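Local structure of multifunctional non-homologous end joining DNA repair protein LigD (Mycobacterium tuberculosis, 2IRU) at residues M149-E154 against P211-S216; L137-D142 against V197-V202; V12-A17 against I105-A110; S30-Y35 against Y244-R249. The protein probably works with Ku to repair DNA double-strand breaks by error-prone non-homologous end joining, the present chain being its polymerase domain, of the archaeo-eukaryotic primase type. All coordinates share one frame; numbering follows the deposited sequence.

Contact 1: M149-E154 against P211-S216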
loop_
_atom_site.group_PDB
_atom_site.type_symbol
_atom_site.label_atom_id
_atom_site.label_comp_id
_atom_site.label_asym_id
_atom_site.label_seq_id
_atom_site.Cartn_x
_atom_site.Cartn_y
_atom_site.Cartn_z
ATOM N N MET A 149 9.006 19.222 -4.948
ATOM C CA MET A 149 8.009 18.482 -5.731
ATOM C C MET A 149 8.406 18.271 -7.181
ATOM O O MET A 149 8.382 17.150 -7.657
ATOM C CB MET A 149 6.636 19.161 -5.690
ATOM C CG MET A 149 5.495 18.369 -5.030
ATOM S SD MET A 149 5.477 16.556 -5.124
ATOM C CE MET A 149 5.968 16.242 -3.417
ATOM N N ALA A 150 8.774 19.341 -7.885
ATOM C CA ALA A 150 9.152 19.209 -9.304
ATOM C C ALA A 150 10.236 18.139 -9.524
ATOM O O ALA A 150 10.191 17.412 -10.516
ATOM C CB ALA A 150 9.579 20.551 -9.900
ATOM N N GLN A 151 11.202 18.045 -8.605
ATOM C CA GLN A 151 12.242 17.004 -8.717
ATOM C C GLN A 151 11.658 15.598 -8.525
ATOM O O GLN A 151 11.956 14.698 -9.304
ATOM C CB GLN A 151 13.433 17.243 -7.761
ATOM C CG GLN A 151 14.543 16.159 -7.898
ATOM C CD GLN A 151 15.703 16.278 -6.891
ATOM O OE1 GLN A 151 15.945 17.338 -6.318
ATOM N NE2 GLN A 151 16.427 15.171 -6.686
ATOM N N LEU A 152 10.845 15.423 -7.483
ATOM C CA LEU A 152 10.216 14.135 -7.181
ATOM C C LEU A 152 9.300 13.693 -8.339
ATOM O O LEU A 152 9.282 12.520 -8.735
ATOM C CB LEU A 152 9.456 14.212 -5.847
ATOM C CG LEU A 152 8.649 13.002 -5.333
ATOM C CD1 LEU A 152 9.548 11.831 -5.027
ATOM C CD2 LEU A 152 7.864 13.376 -4.090
ATOM N N ALA A 153 8.576 14.663 -8.902
ATOM C CA ALA A 153 7.684 14.427 -10.036
ATOM C C ALA A 153 8.463 14.049 -11.273
ATOM O O ALA A 153 8.072 13.120 -11.986
ATOM C CB ALA A 153 6.816 15.680 -10.317
ATOM N N GLU A 154 9.547 14.793 -11.543
ATOM C CA GLU A 154 10.401 14.503 -12.683
ATOM C C GLU A 154 10.970 13.102 -12.542
ATOM O O GLU A 154 11.007 12.357 -13.524
ATOM C CB GLU A 154 11.535 15.515 -12.827
ATOM C CG GLU A 154 12.523 15.109 -13.927
ATOM C CD GLU A 154 13.683 16.093 -14.125
ATOM O OE1 GLU A 154 13.798 17.080 -13.366
ATOM O OE2 GLU A 154 14.478 15.849 -15.060
ATOM N N PRO A 211 22.466 10.867 -12.050
ATOM C CA PRO A 211 23.051 10.567 -10.725
ATOM C C PRO A 211 23.023 11.731 -9.708
ATOM O O PRO A 211 23.109 11.473 -8.507
ATOM C CB PRO A 211 24.480 10.146 -11.071
ATOM C CG PRO A 211 24.771 10.930 -12.371
ATOM C CD PRO A 211 23.472 10.788 -13.125
ATOM N N ALA A 212 22.846 12.978 -10.156
ATOM C CA ALA A 212 22.710 14.119 -9.236
ATOM C C ALA A 212 21.355 14.131 -8.517
ATOM O O ALA A 212 21.215 14.747 -7.440
ATOM C CB ALA A 212 22.872 15.421 -10.000
ATOM N N LEU A 213 20.370 13.443 -9.108
ATOM C CA LEU A 213 18.969 13.584 -8.682
ATOM C C LEU A 213 18.371 12.315 -8.117
ATOM O O LEU A 213 17.352 12.351 -7.403
ATOM C CB LEU A 213 18.114 14.025 -9.874
ATOM C CG LEU A 213 18.635 15.233 -10.653
ATOM C CD1 LEU A 213 17.726 15.585 -11.813
ATOM C CD2 LEU A 213 18.858 16.459 -9.737
ATOM N N VAL A 214 19.000 11.194 -8.460
ATOM C CA VAL A 214 18.498 9.864 -8.051
ATOM C C VAL A 214 19.565 8.990 -7.423
ATOM O O VAL A 214 20.713 8.935 -7.904
ATOM C CB VAL A 214 17.932 9.107 -9.298
ATOM C CG1 VAL A 214 17.721 7.611 -9.005
ATOM C CG2 VAL A 214 16.656 9.762 -9.772
ATOM N N THR A 215 19.175 8.271 -6.359
ATOM C CA THR A 215 20.019 7.174 -5.857
ATOM C C THR A 215 19.209 5.866 -5.812
ATOM O O THR A 215 18.000 5.884 -5.608
ATOM C CB THR A 215 20.665 7.480 -4.455
ATOM O OG1 THR A 215 21.548 6.404 -4.093
ATOM C CG2 THR A 215 19.599 7.665 -3.354
ATOM N N SER A 216 19.898 4.748 -6.031
ATOM C CA SER A 216 19.276 3.411 -5.981
ATOM C C SER A 216 19.717 2.621 -4.747
ATOM O O SER A 216 19.354 1.436 -4.598
ATOM C CB SER A 216 19.659 2.599 -7.219
ATOM O OG SER A 216 21.058 2.300 -7.240
#
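Q151 and L213 meet at the surface of this primase-polymerase domain, of the archaeo-eukaryotic primase type, where helix 149-164 runs beside the start of strand 214-215, an outermost strand of the mixed sheet. The amide of Q151 carries the contact: NE2 lies 3.1 Å from the carbonyl O of L213. That hydrogen bond is weak, bent to 131° at the hydrogen, and the stronger partner of the same nitrogen is the carbonyl O of G225. One side-chain amide therefore ties the helix to two backbone carbonyls, one just ahead of strand 214-215 and the other just ahead of its parallel neighbour, 227-230. The reach comes from a fully stretched side chain: Q151 holds CG opposite its own backbone nitrogen (chi1 -179°) and keeps chi2 near 180° as well, which projects the amide straight off the helix. L213 turns its CB toward the helix too, and this CB stands 3.8 Å from NE2 of Q151, flanking the amide with aliphatic carbon beside the carbonyl it bonds.

One helical turn farther on, E154 extends in the same general direction, and M210, just ahead of P211, packs on this side chain. Behind the first shell, backbone bonds from L213 and T215 to V227 set the strand in the sheet, and both Q151 and L152 rest on the V227 side chain. At the margin, the E154 carboxylate merely grazes the leucine, with OE1 4.5 Å from CD1 of L213.

Contact 2: L137-D142 against V197-V202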
loop_
_atom_site.group_PDB
_atom_site.type_symbol
_atom_site.label_atom_id
_atom_site.label_comp_id
_atom_site.label_asym_id
_atom_site.label_seq_id
_atom_site.Cartn_x
_atom_site.Cartn_y
_atom_site.Cartn_z
ATOM N N LEU A 137 4.879 -4.481 -9.967
ATOM C CA LEU A 137 6.030 -3.897 -9.273
ATOM C C LEU A 137 5.612 -2.686 -8.430
ATOM O O LEU A 137 4.666 -1.964 -8.761
ATOM C CB LEU A 137 7.111 -3.422 -10.273
ATOM C CG LEU A 137 7.671 -4.360 -11.343
ATOM C CD1 LEU A 137 8.705 -3.610 -12.214
ATOM C CD2 LEU A 137 8.286 -5.580 -10.705
ATOM N N VAL A 138 6.339 -2.448 -7.349
ATOM C CA VAL A 138 6.179 -1.195 -6.632
ATOM C C VAL A 138 7.534 -0.532 -6.483
ATOM O O VAL A 138 8.563 -1.208 -6.250
ATOM C CB VAL A 138 5.516 -1.364 -5.243
ATOM C CG1 VAL A 138 6.448 -2.083 -4.298
ATOM C CG2 VAL A 138 5.106 -0.008 -4.660
ATOM N N PHE A 139 7.543 0.777 -6.679
ATOM C CA PHE A 139 8.705 1.604 -6.362
ATOM C C PHE A 139 8.313 2.618 -5.291
ATOM O O PHE A 139 7.247 3.241 -5.390
ATOM C CB PHE A 139 9.211 2.345 -7.595
ATOM C CG PHE A 139 9.674 1.431 -8.674
ATOM C CD1 PHE A 139 11.025 1.105 -8.799
ATOM C CD2 PHE A 139 8.755 0.905 -9.595
ATOM C CE1 PHE A 139 11.431 0.226 -9.826
ATOM C CE2 PHE A 139 9.146 0.057 -10.606
ATOM C CZ PHE A 139 10.492 -0.288 -10.728
ATOM N N ASP A 140 9.147 2.758 -4.268
ATOM C CA ASP A 140 8.918 3.757 -3.228
ATOM C C ASP A 140 9.930 4.861 -3.521
ATOM O O ASP A 140 11.137 4.631 -3.412
ATOM C CB ASP A 140 9.224 3.151 -1.853
ATOM C CG ASP A 140 9.066 4.135 -0.698
ATOM O OD1 ASP A 140 8.734 5.348 -0.874
ATOM O OD2 ASP A 140 9.303 3.652 0.437
ATOM N N LEU A 141 9.426 6.033 -3.912
ATOM C CA LEU A 141 10.265 7.174 -4.199
ATOM C C LEU A 141 10.318 8.048 -2.968
ATOM O O LEU A 141 9.315 8.680 -2.601
ATOM C CB LEU A 141 9.707 7.954 -5.403
ATOM C CG LEU A 141 10.171 7.422 -6.765
ATOM C CD1 LEU A 141 9.847 5.950 -7.034
ATOM C CD2 LEU A 141 9.572 8.317 -7.859
ATOM N N ASP A 142 11.466 8.042 -2.302
ATOM C CA ASP A 142 11.588 8.755 -1.047
ATOM C C ASP A 142 12.476 9.982 -1.223
ATOM O O ASP A 142 13.688 9.820 -1.472
ATOM C CB ASP A 142 12.142 7.853 0.058
ATOM C CG ASP A 142 12.031 8.511 1.443
ATOM O OD1 ASP A 142 10.898 8.631 1.980
ATOM O OD2 ASP A 142 13.080 8.942 1.973
ATOM N N VAL A 197 14.828 -8.081 -8.955
ATOM C CA VAL A 197 15.934 -7.874 -9.919
ATOM C C VAL A 197 15.549 -6.859 -11.018
ATOM O O VAL A 197 16.300 -5.903 -11.276
ATOM C CB VAL A 197 16.464 -9.218 -10.455
ATOM C CG1 VAL A 197 17.285 -9.041 -11.740
ATOM C CG2 VAL A 197 17.272 -9.926 -9.353
ATOM N N LEU A 198 14.332 -6.997 -11.564
ATOM C CA LEU A 198 13.819 -6.085 -12.595
ATOM C C LEU A 198 13.684 -4.632 -12.110
ATOM O O LEU A 198 14.172 -3.685 -12.771
ATOM C CB LEU A 198 12.482 -6.583 -13.150
ATOM C CG LEU A 198 11.751 -5.692 -14.175
ATOM C CD1 LEU A 198 12.619 -5.361 -15.432
ATOM C CD2 LEU A 198 10.461 -6.378 -14.613
ATOM N N ALA A 199 13.027 -4.465 -10.963
ATOM C CA ALA A 199 12.910 -3.155 -10.313
ATOM C C ALA A 199 14.282 -2.511 -9.987
ATOM O O ALA A 199 14.502 -1.310 -10.250
ATOM C CB ALA A 199 12.025 -3.244 -9.076
ATOM N N LYS A 200 15.206 -3.314 -9.455
ATOM C CA LYS A 200 16.580 -2.860 -9.210
ATOM C C LYS A 200 17.248 -2.358 -10.486
ATOM O O LYS A 200 17.919 -1.310 -10.448
ATOM C CB LYS A 200 17.425 -3.990 -8.625
ATOM C CG LYS A 200 18.809 -3.606 -8.130
ATOM C CD LYS A 200 19.580 -4.857 -7.781
ATOM C CE LYS A 200 20.920 -4.555 -7.136
ATOM N NZ LYS A 200 20.809 -4.408 -5.656
ATOM N N ARG A 201 17.106 -3.108 -11.590
ATOM C CA ARG A 201 17.661 -2.706 -12.897
ATOM C C ARG A 201 17.130 -1.330 -13.338
ATOM O O ARG A 201 17.912 -0.476 -13.807
ATOM C CB ARG A 201 17.400 -3.770 -13.991
ATOM C CG ARG A 201 18.163 -3.510 -15.294
ATOM C CD ARG A 201 18.169 -4.670 -16.316
ATOM N NE ARG A 201 18.353 -5.998 -15.721
ATOM C CZ ARG A 201 17.396 -6.921 -15.650
ATOM N NH1 ARG A 201 16.183 -6.669 -16.143
ATOM N NH2 ARG A 201 17.654 -8.102 -15.096
ATOM N N VAL A 202 15.818 -1.135 -13.180
ATOM C CA VAL A 202 15.166 0.149 -13.497
ATOM C C VAL A 202 15.775 1.299 -12.658
ATOM O O VAL A 202 16.182 2.350 -13.206
ATOM C CB VAL A 202 13.613 0.057 -13.314
ATOM C CG1 VAL A 202 12.961 1.431 -13.440
ATOM C CG2 VAL A 202 13.044 -0.882 -14.356
#
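Mainly apolar helix-on-sheet packing joins L137 and F139 of the long strand 129-143 to L198, A199 and V202 of helix 192-209, at the interface between the mixed sheet and the helices packed on one of its faces. No hydrogen bond crosses it. The short segments run at 43° to each other, their axes 9.2 Å apart at closest approach, and the ring meets a small residue, with CB of A199 3.6 Å from CE1 of F139. The same ring carbon lies 3.5 Å from the carbonyl O of A199, which meets the phenyl at its edge, in the ring plane. V202 adds a methyl farther along the helix, CG1 being 4.1 Å from CZ of F139. Toward the beginning of the strand segment L137 and L198 cross at about a right angle, touching branch to branch with CD1 of L137 4.1 Å from CD2 of L198. CG of F139 is anti to the carbonyl carbon (chi1 -62°), which carries the ring over to the helix.

D140 and D142, turned to the other face of this strand, probably bind the two manganese ions of polymerisation, as in related enzymes. Strand 129-143 is flanked by 180-186 and 227-230, both antiparallel to it, while helix 149-164 lies alongside helix 192-209 and presses L163 against both F139 and V202.

Contact 3: V12-A17 against I105-A110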
loop_
_atom_site.group_PDB
_atom_site.type_symbol
_atom_site.label_atom_id
_atom_site.label_comp_id
_atom_site.label_asym_id
_atom_site.label_seq_id
_atom_site.Cartn_x
_atom_site.Cartn_y
_atom_site.Cartn_z
ATOM N N VAL A 12 -19.667 -7.510 11.665
ATOM C CA VAL A 12 -18.752 -6.793 12.559
ATOM C C VAL A 12 -19.554 -5.780 13.334
ATOM O O VAL A 12 -20.386 -5.071 12.761
ATOM C CB VAL A 12 -17.650 -6.071 11.756
ATOM C CG1 VAL A 12 -16.791 -5.101 12.639
ATOM C CG2 VAL A 12 -16.769 -7.109 11.114
ATOM N N THR A 13 -19.291 -5.746 14.632
ATOM C CA THR A 13 -19.943 -4.784 15.528
ATOM C C THR A 13 -18.914 -3.671 15.880
ATOM O O THR A 13 -17.853 -3.922 16.473
ATOM C CB THR A 13 -20.472 -5.444 16.835
ATOM O OG1 THR A 13 -21.414 -6.503 16.528
ATOM C CG2 THR A 13 -21.158 -4.366 17.700
ATOM N N LEU A 14 -19.216 -2.444 15.486
ATOM C CA LEU A 14 -18.349 -1.334 15.842
ATOM C C LEU A 14 -18.589 -1.008 17.334
ATOM O O LEU A 14 -19.722 -0.804 17.780
ATOM C CB LEU A 14 -18.668 -0.076 15.000
ATOM C CG LEU A 14 -17.818 1.155 15.258
ATOM C CD1 LEU A 14 -16.333 0.895 14.915
ATOM C CD2 LEU A 14 -18.378 2.392 14.481
ATOM N N THR A 15 -17.500 -0.993 18.089
ATOM C CA THR A 15 -17.533 -0.535 19.466
ATOM C C THR A 15 -16.789 0.783 19.641
ATOM O O THR A 15 -15.942 1.117 18.816
ATOM C CB THR A 15 -16.907 -1.562 20.463
ATOM O OG1 THR A 15 -15.505 -1.663 20.194
ATOM C CG2 THR A 15 -17.621 -2.937 20.336
ATOM N N ASN A 16 -17.173 1.519 20.698
ATOM C CA ASN A 16 -16.563 2.804 20.993
ATOM C C ASN A 16 -16.554 3.726 19.754
ATOM O O ASN A 16 -15.517 4.348 19.410
ATOM C CB ASN A 16 -15.135 2.614 21.486
ATOM C CG ASN A 16 -15.065 1.717 22.724
ATOM O OD1 ASN A 16 -14.492 0.629 22.662
ATOM N ND2 ASN A 16 -15.756 2.096 23.778
ATOM N N ALA A 17 -17.707 3.824 19.089
ATOM C CA ALA A 17 -17.861 4.717 17.894
ATOM C C ALA A 17 -17.343 6.148 18.066
ATOM O O ALA A 17 -16.841 6.776 17.092
ATOM C CB ALA A 17 -19.330 4.752 17.423
ATOM N N ILE A 105 -11.224 -4.453 9.897
ATOM C CA ILE A 105 -10.017 -3.632 9.942
ATOM C C ILE A 105 -10.296 -2.323 10.743
ATOM O O ILE A 105 -9.531 -1.953 11.638
ATOM C CB ILE A 105 -9.563 -3.328 8.521
ATOM C CG1 ILE A 105 -8.880 -4.582 7.918
ATOM C CG2 ILE A 105 -8.659 -2.079 8.477
ATOM C CD1 ILE A 105 -7.568 -4.979 8.609
ATOM N N ALA A 106 -11.411 -1.672 10.452
ATOM C CA ALA A 106 -11.760 -0.428 11.140
ATOM C C ALA A 106 -12.038 -0.678 12.614
ATOM O O ALA A 106 -11.544 0.038 13.464
ATOM C CB ALA A 106 -12.977 0.168 10.489
ATOM N N GLN A 107 -12.823 -1.721 12.911
ATOM C CA GLN A 107 -13.147 -2.041 14.284
ATOM C C GLN A 107 -11.875 -2.345 15.143
ATOM O O GLN A 107 -11.826 -2.029 16.340
ATOM C CB GLN A 107 -14.170 -3.189 14.326
ATOM C CG GLN A 107 -14.297 -3.876 15.701
ATOM C CD GLN A 107 -14.666 -2.942 16.850
ATOM O OE1 GLN A 107 -15.087 -1.789 16.657
ATOM N NE2 GLN A 107 -14.516 -3.451 18.076
ATOM N N GLN A 108 -10.884 -2.955 14.497
ATOM C CA GLN A 108 -9.584 -3.331 15.084
ATOM C C GLN A 108 -8.700 -2.085 15.381
ATOM O O GLN A 108 -7.614 -2.221 16.000
ATOM C CB GLN A 108 -8.821 -4.269 14.094
ATOM C CG GLN A 108 -9.337 -5.726 14.039
ATOM C CD GLN A 108 -8.820 -6.509 15.223
ATOM O OE1 GLN A 108 -9.554 -6.736 16.224
ATOM N NE2 GLN A 108 -7.545 -6.817 15.183
ATOM N N ALA A 109 -9.117 -0.901 14.917
ATOM C CA ALA A 109 -8.231 0.298 14.921
ATOM C C ALA A 109 -6.946 0.007 14.110
ATOM O O ALA A 109 -5.863 0.565 14.365
ATOM C CB ALA A 109 -7.902 0.757 16.365
ATOM N N ALA A 110 -7.078 -0.900 13.138
ATOM C CA ALA A 110 -5.961 -1.172 12.190
ATOM C C ALA A 110 -6.021 -0.042 11.148
ATOM O O ALA A 110 -6.595 -0.208 10.033
ATOM C CB ALA A 110 -6.091 -2.570 11.540
#
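Two hydrogen bonds join the amide of Q107 to T15, one from each end of the group. The backbone N of T15 donates to OE1 over 2.9 Å and almost straight, at 170°, approaching from above the amide plane instead of along a lone pair. In the other direction NE2 gives a proton to OG1 of T15, also at 2.9 Å, and here the hydroxyl lies in the amide plane. With both ends engaged, the amide cannot flip without losing its partners. A bend in the glutamine chain at chi2 (57°) swings the amide along the loop to meet them. OE1 has a further donor in NZ of K29, which also bonds the carbonyl O of T15, so the lysine braces both sides of the pairing and probably polarises the amide.

Contacts without hydrogen bonds fill in around this. The carbonyl O of T13 stands almost directly over the amide, 3.4 Å from CD of Q107, on the same face from which the T15 nitrogen comes. CD1 of L14 comes within 3.4 Å of OE1, while that leucine also packs on F33. At the other end V12 covers the aliphatic root of the glutamine, its CG1 3.7 Å from CB.

Q107 belongs to the last turn of helix 99-107, which closes at A109 in a Schellman motif with positive phi. The extended residues 12-15 thus run along the helix C-terminus, and the chain then enters 16-19, which probably touch target DNA.

Contact 4: S30-Y35 against Y244-R249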
loop_
_atom_site.group_PDB
_atom_site.type_symbol
_atom_site.label_atom_id
_atom_site.label_comp_id
_atom_site.label_asym_id
_atom_site.label_seq_id
_atom_site.Cartn_x
_atom_site.Cartn_y
_atom_site.Cartn_z
ATOM N N SER A 30 -15.978 5.919 14.331
ATOM C CA SER A 30 -17.123 5.995 13.397
ATOM C C SER A 30 -16.699 6.554 12.024
ATOM O O SER A 30 -17.079 6.019 10.964
ATOM C CB SER A 30 -18.265 6.827 13.991
ATOM O OG SER A 30 -19.403 6.796 13.155
ATOM N N ASP A 31 -15.900 7.610 12.056
ATOM C CA ASP A 31 -15.369 8.188 10.808
ATOM C C ASP A 31 -14.618 7.132 9.998
ATOM O O ASP A 31 -14.757 7.045 8.763
ATOM C CB ASP A 31 -14.410 9.337 11.109
ATOM C CG ASP A 31 -15.129 10.590 11.625
ATOM O OD1 ASP A 31 -16.276 10.867 11.198
ATOM O OD2 ASP A 31 -14.497 11.311 12.417
ATOM N N ILE A 32 -13.769 6.390 10.693
ATOM C CA ILE A 32 -12.929 5.373 10.043
ATOM C C ILE A 32 -13.756 4.202 9.481
ATOM O O ILE A 32 -13.507 3.708 8.352
ATOM C CB ILE A 32 -11.791 4.969 11.029
ATOM C CG1 ILE A 32 -10.930 6.217 11.400
ATOM C CG2 ILE A 32 -10.969 3.819 10.538
ATOM C CD1 ILE A 32 -10.345 6.971 10.257
ATOM N N PHE A 33 -14.750 3.780 10.266
ATOM C CA PHE A 33 -15.691 2.726 9.855
ATOM C C PHE A 33 -16.376 3.132 8.547
ATOM O O PHE A 33 -16.445 2.368 7.566
ATOM C CB PHE A 33 -16.704 2.515 10.994
ATOM C CG PHE A 33 -17.490 1.204 10.930
ATOM C CD1 PHE A 33 -16.894 -0.023 11.251
ATOM C CD2 PHE A 33 -18.864 1.238 10.682
ATOM C CE1 PHE A 33 -17.676 -1.207 11.274
ATOM C CE2 PHE A 33 -19.629 0.056 10.704
ATOM C CZ PHE A 33 -19.017 -1.149 11.003
ATOM N N ASP A 34 -16.851 4.376 8.503
ATOM C CA ASP A 34 -17.554 4.835 7.313
ATOM C C ASP A 34 -16.556 4.989 6.170
ATOM O O ASP A 34 -16.878 4.719 5.038
ATOM C CB ASP A 34 -18.291 6.153 7.598
ATOM C CG ASP A 34 -19.646 5.931 8.315
ATOM O OD1 ASP A 34 -20.100 4.764 8.453
ATOM O OD2 ASP A 34 -20.272 6.942 8.712
ATOM N N TYR A 35 -15.346 5.420 6.475
ATOM C CA TYR A 35 -14.357 5.562 5.405
ATOM C C TYR A 35 -14.048 4.241 4.719
ATOM O O TYR A 35 -14.081 4.142 3.471
ATOM C CB TYR A 35 -13.078 6.207 5.919
ATOM C CG TYR A 35 -11.999 6.145 4.871
ATOM C CD1 TYR A 35 -11.974 7.059 3.787
ATOM C CD2 TYR A 35 -10.984 5.181 4.952
ATOM C CE1 TYR A 35 -10.931 6.999 2.805
ATOM C CE2 TYR A 35 -9.958 5.086 3.964
ATOM C CZ TYR A 35 -9.938 5.999 2.901
ATOM O OH TYR A 35 -8.988 5.928 1.892
ATOM N N TYR A 244 -5.373 3.314 -0.815
ATOM C CA TYR A 244 -6.582 3.677 -0.030
ATOM C C TYR A 244 -6.491 3.449 1.490
ATOM O O TYR A 244 -7.382 3.880 2.226
ATOM C CB TYR A 244 -7.831 3.008 -0.568
ATOM C CG TYR A 244 -8.109 3.384 -2.003
ATOM C CD1 TYR A 244 -8.707 4.626 -2.297
ATOM C CD2 TYR A 244 -7.825 2.499 -3.057
ATOM C CE1 TYR A 244 -8.992 4.991 -3.618
ATOM C CE2 TYR A 244 -8.109 2.859 -4.401
ATOM C CZ TYR A 244 -8.692 4.107 -4.655
ATOM O OH TYR A 244 -8.987 4.505 -5.917
ATOM N N SER A 245 -5.408 2.820 1.951
ATOM C CA SER A 245 -5.230 2.722 3.420
ATOM C C SER A 245 -5.063 4.102 4.034
ATOM O O SER A 245 -4.376 4.985 3.465
ATOM C CB SER A 245 -3.977 1.897 3.773
ATOM O OG SER A 245 -3.852 1.751 5.206
ATOM N N LEU A 246 -5.635 4.271 5.218
ATOM C CA LEU A 246 -5.324 5.424 6.069
ATOM C C LEU A 246 -3.875 5.262 6.524
ATOM O O LEU A 246 -3.305 4.138 6.467
ATOM C CB LEU A 246 -6.235 5.428 7.319
ATOM C CG LEU A 246 -7.690 5.822 7.075
ATOM C CD1 LEU A 246 -8.564 5.481 8.259
ATOM C CD2 LEU A 246 -7.797 7.313 6.836
ATOM N N ARG A 247 -3.338 6.367 7.024
ATOM C CA ARG A 247 -2.033 6.382 7.674
ATOM C C ARG A 247 -2.193 6.765 9.134
ATOM O O ARG A 247 -2.997 7.660 9.495
ATOM C CB ARG A 247 -1.095 7.388 6.993
ATOM C CG ARG A 247 -0.863 7.149 5.484
ATOM C CD ARG A 247 -0.459 5.708 5.166
ATOM N NE ARG A 247 0.663 5.230 5.947
ATOM C CZ ARG A 247 1.921 5.214 5.522
ATOM N NH1 ARG A 247 2.227 5.625 4.291
ATOM N NH2 ARG A 247 2.872 4.721 6.306
ATOM N N GLY A 248 -1.376 6.138 9.974
ATOM C CA GLY A 248 -1.391 6.447 11.418
ATOM C C GLY A 248 -0.425 7.583 11.662
ATOM O O GLY A 248 0.735 7.387 12.062
ATOM N N ARG A 249 -0.881 8.764 11.308
ATOM C CA ARG A 249 -0.073 9.980 11.348
ATOM C C ARG A 249 -0.926 11.020 12.036
ATOM O O ARG A 249 -2.097 10.770 12.368
ATOM C CB ARG A 249 0.284 10.425 9.924
ATOM C CG ARG A 249 1.363 9.566 9.265
ATOM C CD ARG A 249 1.875 10.174 7.991
ATOM N NE ARG A 249 2.616 11.433 8.176
ATOM C CZ ARG A 249 3.898 11.524 8.541
ATOM N NH1 ARG A 249 4.617 10.436 8.803
ATOM N NH2 ARG A 249 4.469 12.719 8.659
#
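The loop holding R247, which probably binds the nucleotide substrate, is backed by helix 29-47 through Y35, which meets Y244 and L246, and I32, which meets L246. The polar link is short: the hydroxyl of Y35 donates to the carbonyl O of Y244 over 2.6 Å, tilted 21° from the carbonyl plane, and this oxygen lies at the ring's edge. L246 and Y35 reach out from facing backbones and lie side by side, running opposite ways; CD2 of L246 is 4.2 Å above one face of the Y35 ring, toward the rim, and its CG 3.9 Å from CE2. With CG opposite its backbone nitrogen (chi1 171°), Y35 sends its ring out from the helix across to the loop. I32 packs against the end of L246, though the placement of the meeting methyls is doubtful.

Here the loop connects strand 240-241 of the antiparallel sheet to strand 253-257 of the mixed sheet, so the helix bears on the crossing between the two sheets. V254 of the latter strand packs on both Y35 and L246, and helix 273-283 adds V276, L277 and Y273. Within the loop OG of S245 donates to the carbonyl O of L246 at 2.8 Å, in the carbonyl plane and on a lone pair. G248 centres an inverse gamma turn; its N and the R247 guanidinium share OE2 of E112, while NH1 of R247 also holds the carbonyl O of S175.

How the contacts relate
The four contacts fall into two pairs in the two halves of the domain. Contacts 3 and 4 have centres 11 Å apart and touch: A17 probably hydrogen-bonds S30, and A106 packs on F33. Contacts 1 and 2 have centres 14 Å apart and meet where L152 packs on L141; both reach the mixed sheet, and their segments alternate along the chain, as do those of 3 and 4. Contact 4 encloses contacts 1 and 2, so residues 244-249 return to the N-terminal helix after the chain has built the antiparallel sheet and most of the mixed one. Contact 2 holds probable manganese- and substrate-binding aspartates; contact 4, its centre 28 Å away, a probable substrate-binding arginine.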